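PDB 3CDL: transcriptional regulator AefR from Pseudomonas syringae pv. tomato, which probably binds cis-regulatory DNA through an N-terminal helix-turn-helix domain and regulates transcription, as other members of the TetR family do. Local coordinates for residues Gln16-Ile19 and Ala20-Asp24; Asn48-Ser52 and Lys53-Phe57; Gln121-Leu124 and Ala125-Glu129. All blocks are in the same frame, centred on the assembly; numbering follows the deposited sequence.

Interaction 1 of 3, residues Gln16-Ile19 and Ala20-Asp24; sequences QAAI and AEFGD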
loop_
_atom_site.group_PDB
_atom_site.type_symbol
_atom_site.label_atom_id
_atom_site.label_comp_id
_atom_site.label_asym_id
_atom_site.label_seq_id
_atom_site.Cartn_x
_atom_site.Cartn_y
_atom_site.Cartn_z
ATOM N N GLN B 16 13.969 -15.446 11.166
ATOM C CA GLN B 16 12.816 -16.266 10.751
ATOM C C GLN B 16 11.791 -16.459 11.855
ATOM O O GLN B 16 10.586 -16.254 11.653
ATOM C CB GLN B 16 13.267 -17.637 10.257
ATOM C CG GLN B 16 12.964 -17.902 8.824
ATOM C CD GLN B 16 13.642 -16.915 7.910
ATOM O OE1 GLN B 16 13.186 -15.771 7.741
ATOM N NE2 GLN B 16 14.740 -17.351 7.296
ATOM N N ALA B 17 12.281 -16.875 13.017
ATOM C CA ALA B 17 11.457 -17.001 14.202
ATOM C C ALA B 17 10.856 -15.651 14.580
ATOM O O ALA B 17 9.732 -15.587 15.079
ATOM C CB ALA B 17 12.281 -17.550 15.342
ATOM N N ALA B 18 11.595 -14.571 14.340
ATOM C CA ALA B 18 11.091 -13.242 14.681
ATOM C C ALA B 18 9.877 -12.902 13.816
ATOM O O ALA B 18 8.880 -12.365 14.305
ATOM C CB ALA B 18 12.187 -12.192 14.538
ATOM N N ILE B 19 9.968 -13.248 12.537
ATOM C CA ILE B 19 8.921 -12.983 11.572
ATOM C C ILE B 19 7.670 -13.759 11.958
ATOM O O ILE B 19 6.575 -13.187 12.084
ATOM C CB ILE B 19 9.403 -13.341 10.152
ATOM C CG1 ILE B 19 10.511 -12.364 9.737
ATOM C CG2 ILE B 19 8.239 -13.389 9.154
ATOM C CD1 ILE B 19 11.012 -12.562 8.341
ATOM N N ALA B 20 7.865 -15.055 12.177
ATOM C CA ALA B 20 6.823 -15.985 12.572
ATOM C C ALA B 20 6.145 -15.529 13.850
ATOM O O ALA B 20 4.925 -15.385 13.884
ATOM C CB ALA B 20 7.419 -17.354 12.759
ATOM N N GLU B 21 6.940 -15.280 14.891
ATOM C CA GLU B 21 6.394 -14.842 16.172
ATOM C C GLU B 21 5.701 -13.486 16.085
ATOM O O GLU B 21 4.615 -13.341 16.635
ATOM C CB GLU B 21 7.450 -14.832 17.287
ATOM C CG GLU B 21 7.827 -16.215 17.869
ATOM C CD GLU B 21 6.684 -16.961 18.585
ATOM O OE1 GLU B 21 6.735 -18.215 18.647
ATOM O OE2 GLU B 21 5.747 -16.311 19.096
ATOM N N PHE B 22 6.313 -12.504 15.411
ATOM C CA PHE B 22 5.694 -11.184 15.257
ATOM C C PHE B 22 4.433 -11.310 14.405
ATOM O O PHE B 22 3.515 -10.493 14.501
ATOM C CB PHE B 22 6.621 -10.164 14.586
ATOM C CG PHE B 22 7.854 -9.835 15.361
ATOM C CD1 PHE B 22 9.038 -9.543 14.696
ATOM C CD2 PHE B 22 7.846 -9.797 16.749
ATOM C CE1 PHE B 22 10.208 -9.238 15.411
ATOM C CE2 PHE B 22 9.018 -9.489 17.471
ATOM C CZ PHE B 22 10.198 -9.214 16.802
ATOM N N GLY B 23 4.413 -12.324 13.548
ATOM C CA GLY B 23 3.243 -12.602 12.754
ATOM C C GLY B 23 2.178 -13.224 13.631
ATOM O O GLY B 23 0.988 -13.026 13.412
ATOM N N ASP B 24 2.605 -13.979 14.634
ATOM C CA ASP B 24 1.670 -14.723 15.466
ATOM C C ASP B 24 1.114 -13.853 16.571
ATOM O O ASP B 24 -0.089 -13.616 16.633
ATOM C CB ASP B 24 2.337 -15.980 16.051
ATOM C CG ASP B 24 2.699 -17.011 14.978
ATOM O OD1 ASP B 24 2.380 -16.767 13.789
ATOM O OD2 ASP B 24 3.298 -18.067 15.321
#
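Ala20 N bonds to Gln16 O at 3.0 Å and nearly straight (174°), the first rung in the last turns of helix 9-24, the opening helix of the TetR-type DNA-binding domain. Like the rungs that follow, it spans four residues, the spacing of a regular alpha-helix. The methyl of Ala20 rests on the same carbonyl, CB lying 3.5 Å from Gln16 O.

Glu21 repeats the pattern one residue on, Glu21 N reaching Ala17 O at 2.8 Å. Its side chain first runs back along the helix wall, and Glu21 CG comes within 3.4 Å of Ala17 O. With CG anti to the carbonyl carbon (chi1 -76°) and a second bend at chi2, the carboxylate then turns away from the preceding turn. There it lies near Arg25 and Arg38, in ion pairs that are long and weak.

Phe22 supplies the main side-chain contact. Its ring lies along the preceding turn, the CA of Ala18 sits over one face, and Phe22 CE1 meets Ala18 CB at 3.7 Å.

Gly23 N closes the series on Ile19 O at 2.7 Å, but the bond is bent to 135°, and the bonds from Asp24 N to Ala20 O and Glu21 O are both weak. The regular pattern is therefore fading where the helix ends. Asp24 OD2 forms a salt bridge with Arg38.

The turn packs against three helices: Ala17, Ala20, Glu21 and Phe22 touch helix 32-39, Ala18 and Phe22 pack on helix 53-64, and Ile19 meets Asp104, Leu105 and Val108 of helix 100-114.

Interaction 2 of 3, residues Asn48-Ser52 and Lys53-Phe57; sequences NHFPS and KEELF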
loop_
_atom_site.group_PDB
_atom_site.type_symbol
_atom_site.label_atom_id
_atom_site.label_comp_id
_atom_site.label_asym_id
_atom_site.label_seq_id
_atom_site.Cartn_x
_atom_site.Cartn_y
_atom_site.Cartn_z
ATOM N N ASN B 48 23.229 -11.930 21.517
ATOM C CA ASN B 48 24.493 -11.798 20.798
ATOM C C ASN B 48 24.275 -11.188 19.418
ATOM O O ASN B 48 24.906 -10.193 19.062
ATOM C CB ASN B 48 25.180 -13.164 20.659
ATOM C CG ASN B 48 25.697 -13.717 21.990
ATOM O OD1 ASN B 48 26.071 -12.965 22.905
ATOM N ND2 ASN B 48 25.739 -15.047 22.091
ATOM N N HIS B 49 23.368 -11.778 18.649
ATOM C CA HIS B 49 23.049 -11.263 17.323
ATOM C C HIS B 49 22.274 -9.948 17.363
ATOM O O HIS B 49 22.630 -9.000 16.665
ATOM C CB HIS B 49 22.348 -12.327 16.478
ATOM C CG HIS B 49 23.290 -13.357 15.920
ATOM N ND1 HIS B 49 22.961 -14.692 15.811
ATOM C CD2 HIS B 49 24.561 -13.247 15.455
ATOM C CE1 HIS B 49 23.985 -15.358 15.298
ATOM N NE2 HIS B 49 24.969 -14.504 15.076
ATOM N N PHE B 50 21.239 -9.882 18.203
ATOM C CA PHE B 50 20.415 -8.680 18.343
ATOM C C PHE B 50 20.216 -8.339 19.802
ATOM O O PHE B 50 19.485 -9.051 20.501
ATOM C CB PHE B 50 19.053 -8.885 17.689
ATOM C CG PHE B 50 19.136 -9.371 16.274
ATOM C CD1 PHE B 50 19.310 -8.463 15.223
ATOM C CD2 PHE B 50 19.062 -10.731 15.990
ATOM C CE1 PHE B 50 19.395 -8.900 13.905
ATOM C CE2 PHE B 50 19.149 -11.181 14.678
ATOM C CZ PHE B 50 19.320 -10.261 13.632
ATOM N N PRO B 51 20.846 -7.241 20.269
ATOM C CA PRO B 51 20.768 -6.831 21.681
ATOM C C PRO B 51 19.382 -6.333 22.120
ATOM O O PRO B 51 19.155 -6.134 23.305
ATOM C CB PRO B 51 21.809 -5.699 21.787
ATOM C CG PRO B 51 22.592 -5.750 20.523
ATOM C CD PRO B 51 21.678 -6.313 19.488
ATOM N N SER B 52 18.471 -6.147 21.167
ATOM C CA SER B 52 17.108 -5.683 21.453
ATOM C C SER B 52 16.216 -5.813 20.226
ATOM O O SER B 52 16.711 -5.901 19.104
ATOM C CB SER B 52 17.108 -4.231 21.933
ATOM O OG SER B 52 17.649 -3.374 20.955
ATOM N N LYS B 53 14.905 -5.818 20.455
ATOM C CA LYS B 53 13.898 -5.775 19.378
ATOM C C LYS B 53 14.055 -4.595 18.383
ATOM O O LYS B 53 13.868 -4.787 17.176
ATOM C CB LYS B 53 12.485 -5.802 19.967
ATOM C CG LYS B 53 12.189 -7.043 20.806
ATOM C CD LYS B 53 10.925 -6.871 21.649
ATOM C CE LYS B 53 9.714 -6.648 20.775
ATOM N NZ LYS B 53 8.467 -6.681 21.567
ATOM N N GLU B 54 14.403 -3.401 18.886
ATOM C CA GLU B 54 14.854 -2.278 18.039
ATOM C C GLU B 54 15.919 -2.715 17.024
ATOM O O GLU B 54 15.746 -2.532 15.820
ATOM C CB GLU B 54 15.428 -1.123 18.878
ATOM C CG GLU B 54 14.408 -0.096 19.397
ATOM C CD GLU B 54 14.985 1.328 19.532
ATOM O OE1 GLU B 54 15.789 1.730 18.652
ATOM O OE2 GLU B 54 14.620 2.053 20.504
ATOM N N GLU B 55 17.016 -3.295 17.517
ATOM C CA GLU B 55 18.135 -3.707 16.666
ATOM C C GLU B 55 17.710 -4.818 15.705
ATOM O O GLU B 55 18.291 -4.981 14.631
ATOM C CB GLU B 55 19.332 -4.143 17.517
ATOM C CG GLU B 55 20.696 -3.620 17.031
ATOM C CD GLU B 55 21.595 -4.690 16.363
ATOM O OE1 GLU B 55 21.072 -5.609 15.693
ATOM O OE2 GLU B 55 22.841 -4.610 16.506
ATOM N N LEU B 56 16.686 -5.570 16.089
ATOM C CA LEU B 56 16.165 -6.649 15.262
ATOM C C LEU B 56 15.202 -6.097 14.215
ATOM O O LEU B 56 15.256 -6.473 13.027
ATOM C CB LEU B 56 15.488 -7.700 16.154
ATOM C CG LEU B 56 14.599 -8.800 15.560
ATOM C CD1 LEU B 56 15.365 -9.751 14.602
ATOM C CD2 LEU B 56 13.968 -9.559 16.703
ATOM N N PHE B 57 14.319 -5.203 14.667
ATOM C CA PHE B 57 13.456 -4.451 13.766
ATOM C C PHE B 57 14.270 -3.653 12.748
ATOM O O PHE B 57 13.881 -3.563 11.583
ATOM C CB PHE B 57 12.530 -3.512 14.542
ATOM C CG PHE B 57 11.564 -2.771 13.665
ATOM C CD1 PHE B 57 10.413 -3.398 13.196
ATOM C CD2 PHE B 57 11.809 -1.461 13.300
ATOM C CE1 PHE B 57 9.543 -2.749 12.395
ATOM C CE2 PHE B 57 10.939 -0.789 12.484
ATOM C CZ PHE B 57 9.799 -1.437 12.019
#
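Ser52 and Leu56 are joined by a backbone bond at the start of helix 53-64, Leu56 N to Ser52 O at 3.0 Å, with the donor in the carbonyl plane but an N-H...O angle of 136°. Ser52 is the N-cap of this helix, which follows the predicted helix-turn-helix of the TetR-type domain. Its hydroxyl lies between the backbone N and the carbonyl carbon (chi1 60°), a rotation that turns OG toward the first helical turn. There Ser52 OG accepts from Glu55 N in a capping bond that is straight yet long, 3.5 Å, and therefore weak. The ammonium group of Lys53 points out of this turn to hydrogen-bond with the carbonyls of Phe27 and Thr30, and also makes a cation-pi contact with the Phe27 ring.

Glu55 folds back over the connection. Glu55 CD lies 3.5 Å from Pro51 CD, and the carboxylate plane stands almost perpendicular to the ring of Phe50. A long, weak ion pair links OE1 to Arg11, whose NH2 also hydrogen-bonds to His49 O; this arginine thus lies between the two helices, held to His49 and only weakly to Glu55.

Phe50 and Leu56 build the apolar side of the turn, continued by Val15 and Ala18 of helix 9-24 and Ile35 of helix 32-39. The leucine crosses the phenyl group at about a right angle and presents one methyl to its face: Leu56 CD1 stands 3.9 Å from the centroid of the Phe50 ring, only 3° off the normal, a well-centred CH-pi contact.

Interaction 3 of 3, residues Gln121-Leu124 and Ala125-Glu129; sequences QVWL and ARINE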
loop_
_atom_site.group_PDB
_atom_site.type_symbol
_atom_site.label_atom_id
_atom_site.label_comp_id
_atom_site.label_asym_id
_atom_site.label_seq_id
_atom_site.Cartn_x
_atom_site.Cartn_y
_atom_site.Cartn_z
ATOM N N GLN B 121 8.458 6.699 12.285
ATOM C CA GLN B 121 9.539 7.664 12.125
ATOM C C GLN B 121 10.924 7.058 11.860
ATOM O O GLN B 121 11.824 7.762 11.420
ATOM C CB GLN B 121 9.571 8.647 13.298
ATOM C CG GLN B 121 10.271 8.169 14.539
ATOM C CD GLN B 121 10.205 9.199 15.661
ATOM O OE1 GLN B 121 10.631 8.940 16.787
ATOM N NE2 GLN B 121 9.655 10.362 15.361
ATOM N N VAL B 122 11.100 5.767 12.126
ATOM C CA VAL B 122 12.344 5.102 11.737
ATOM C C VAL B 122 12.246 4.611 10.293
ATOM O O VAL B 122 13.238 4.560 9.584
ATOM C CB VAL B 122 12.815 3.991 12.738
ATOM C CG1 VAL B 122 13.157 4.599 14.100
ATOM C CG2 VAL B 122 11.789 2.921 12.901
ATOM N N TRP B 123 11.032 4.276 9.869
ATOM C CA TRP B 123 10.722 3.940 8.479
ATOM C C TRP B 123 11.008 5.156 7.600
ATOM O O TRP B 123 11.682 5.057 6.586
ATOM C CB TRP B 123 9.235 3.618 8.374
ATOM C CG TRP B 123 8.849 2.536 7.436
ATOM C CD1 TRP B 123 8.296 1.337 7.771
ATOM C CD2 TRP B 123 8.941 2.552 6.002
ATOM N NE1 TRP B 123 8.047 0.591 6.640
ATOM C CE2 TRP B 123 8.435 1.313 5.540
ATOM C CE3 TRP B 123 9.405 3.487 5.067
ATOM C CZ2 TRP B 123 8.388 0.980 4.183
ATOM C CZ3 TRP B 123 9.365 3.159 3.720
ATOM C CH2 TRP B 123 8.857 1.911 3.287
ATOM N N LEU B 124 10.485 6.305 8.015
ATOM C CA LEU B 124 10.493 7.491 7.192
ATOM C C LEU B 124 11.788 8.292 7.233
ATOM O O LEU B 124 12.047 9.064 6.322
ATOM C CB LEU B 124 9.248 8.358 7.472
ATOM C CG LEU B 124 9.058 9.354 8.623
ATOM C CD1 LEU B 124 9.132 10.777 8.088
ATOM C CD2 LEU B 124 7.699 9.134 9.290
ATOM N N ALA B 125 12.610 8.103 8.264
ATOM C CA ALA B 125 13.964 8.668 8.264
ATOM C C ALA B 125 14.895 7.806 7.404
ATOM O O ALA B 125 15.858 8.304 6.816
ATOM C CB ALA B 125 14.506 8.819 9.691
ATOM N N ARG B 126 14.573 6.517 7.320
ATOM C CA ARG B 126 15.347 5.545 6.549
ATOM C C ARG B 126 14.907 5.448 5.085
ATOM O O ARG B 126 15.547 4.766 4.278
ATOM C CB ARG B 126 15.303 4.163 7.225
ATOM C CG ARG B 126 16.369 3.958 8.328
ATOM C CD ARG B 126 17.648 3.209 7.839
ATOM N NE ARG B 126 17.884 3.308 6.388
ATOM C CZ ARG B 126 18.960 2.854 5.742
ATOM N NH1 ARG B 126 19.952 2.262 6.399
ATOM N NH2 ARG B 126 19.040 2.998 4.423
ATOM N N ILE B 127 13.813 6.125 4.751
ATOM C CA ILE B 127 13.339 6.182 3.368
ATOM C C ILE B 127 13.643 7.571 2.791
ATOM O O ILE B 127 12.988 8.055 1.862
ATOM C CB ILE B 127 11.836 5.712 3.217
ATOM C CG1 ILE B 127 11.625 4.982 1.883
ATOM C CG2 ILE B 127 10.829 6.850 3.420
ATOM C CD1 ILE B 127 12.264 3.573 1.811
ATOM N N ASN B 128 14.675 8.189 3.356
ATOM C CA ASN B 128 15.184 9.467 2.881
ATOM C C ASN B 128 16.679 9.404 2.555
ATOM O O ASN B 128 17.391 10.409 2.647
ATOM C CB ASN B 128 14.870 10.575 3.897
ATOM C CG ASN B 128 13.367 10.871 4.007
ATOM O OD1 ASN B 128 12.589 10.612 3.077
ATOM N ND2 ASN B 128 12.961 11.427 5.148
ATOM N N GLU B 129 17.139 8.214 2.165
ATOM C CA GLU B 129 18.534 7.980 1.790
ATOM C C GLU B 129 18.635 7.038 0.582
ATOM O O GLU B 129 17.768 7.050 -0.307
ATOM C CB GLU B 129 19.326 7.411 2.976
ATOM C CG GLU B 129 19.490 8.369 4.161
ATOM C CD GLU B 129 20.654 9.371 3.999
ATOM O OE1 GLU B 129 21.236 9.775 5.032
ATOM O OE2 GLU B 129 20.990 9.760 2.854
#
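Trp123 turns the edge of its indole toward Ile127, four residues on, while its ring stacks with Phe174 of the second subunit and meets Trp65 of its own chain edge-to-face. At the six-membered end of the indole, Trp123 CZ3 approaches Ile127 CG1 at 3.4 Å, and Ile127 CD1 continues along the same edge. Rotated to lie between its own backbone N and carbonyl carbon, Ile127 CG2 comes into the ring plane near Trp123 CE3, so the branched side chain borders the rim of the indole, the two groups pointing the same way.

The backbone bonds here are long. Ala125 N still bonds to Gln121 O, but at 3.3 Å and from above the carbonyl plane. Arg126 N divides its hydrogen between Val122 O, at 3.3 Å, and a weaker bond to Trp123 O. Arg126 CB lies 3.2 Å from Val122 O, while the chain bends away at chi2 and chi3.

Leu124 adds to the dimer contact by packing on Phe174 of the second subunit. With long, off-plane backbone bonds and an indole bordered by aliphatic carbon, the arrangement is consistent with apolar contacts, within the chain and with Phe174 of the second subunit, helping to hold this segment.

How the interactions relate
The contacts follow one another along the chain. Interactions 1 and 2, with centres 14 Å apart, both belong to the TetR-type N-terminal region and meet directly: Leu56 of helix 53-64 packs on Ala18 and Phe22 of helix 9-24. Interaction 3 lies in the AefR-like C-terminal region, on helix 117-125 and the loop after it. Its centre is 18 Å from that of interaction 2, and it touches that contact where Phe57 meets Val122; from interaction 1 its nearest atoms are about 13 Å away. Helix 53-64 thus connects the probable DNA-binding head to the region that meets the second subunit, a layout consistent with coupling between the two parts in TetR-family regulators.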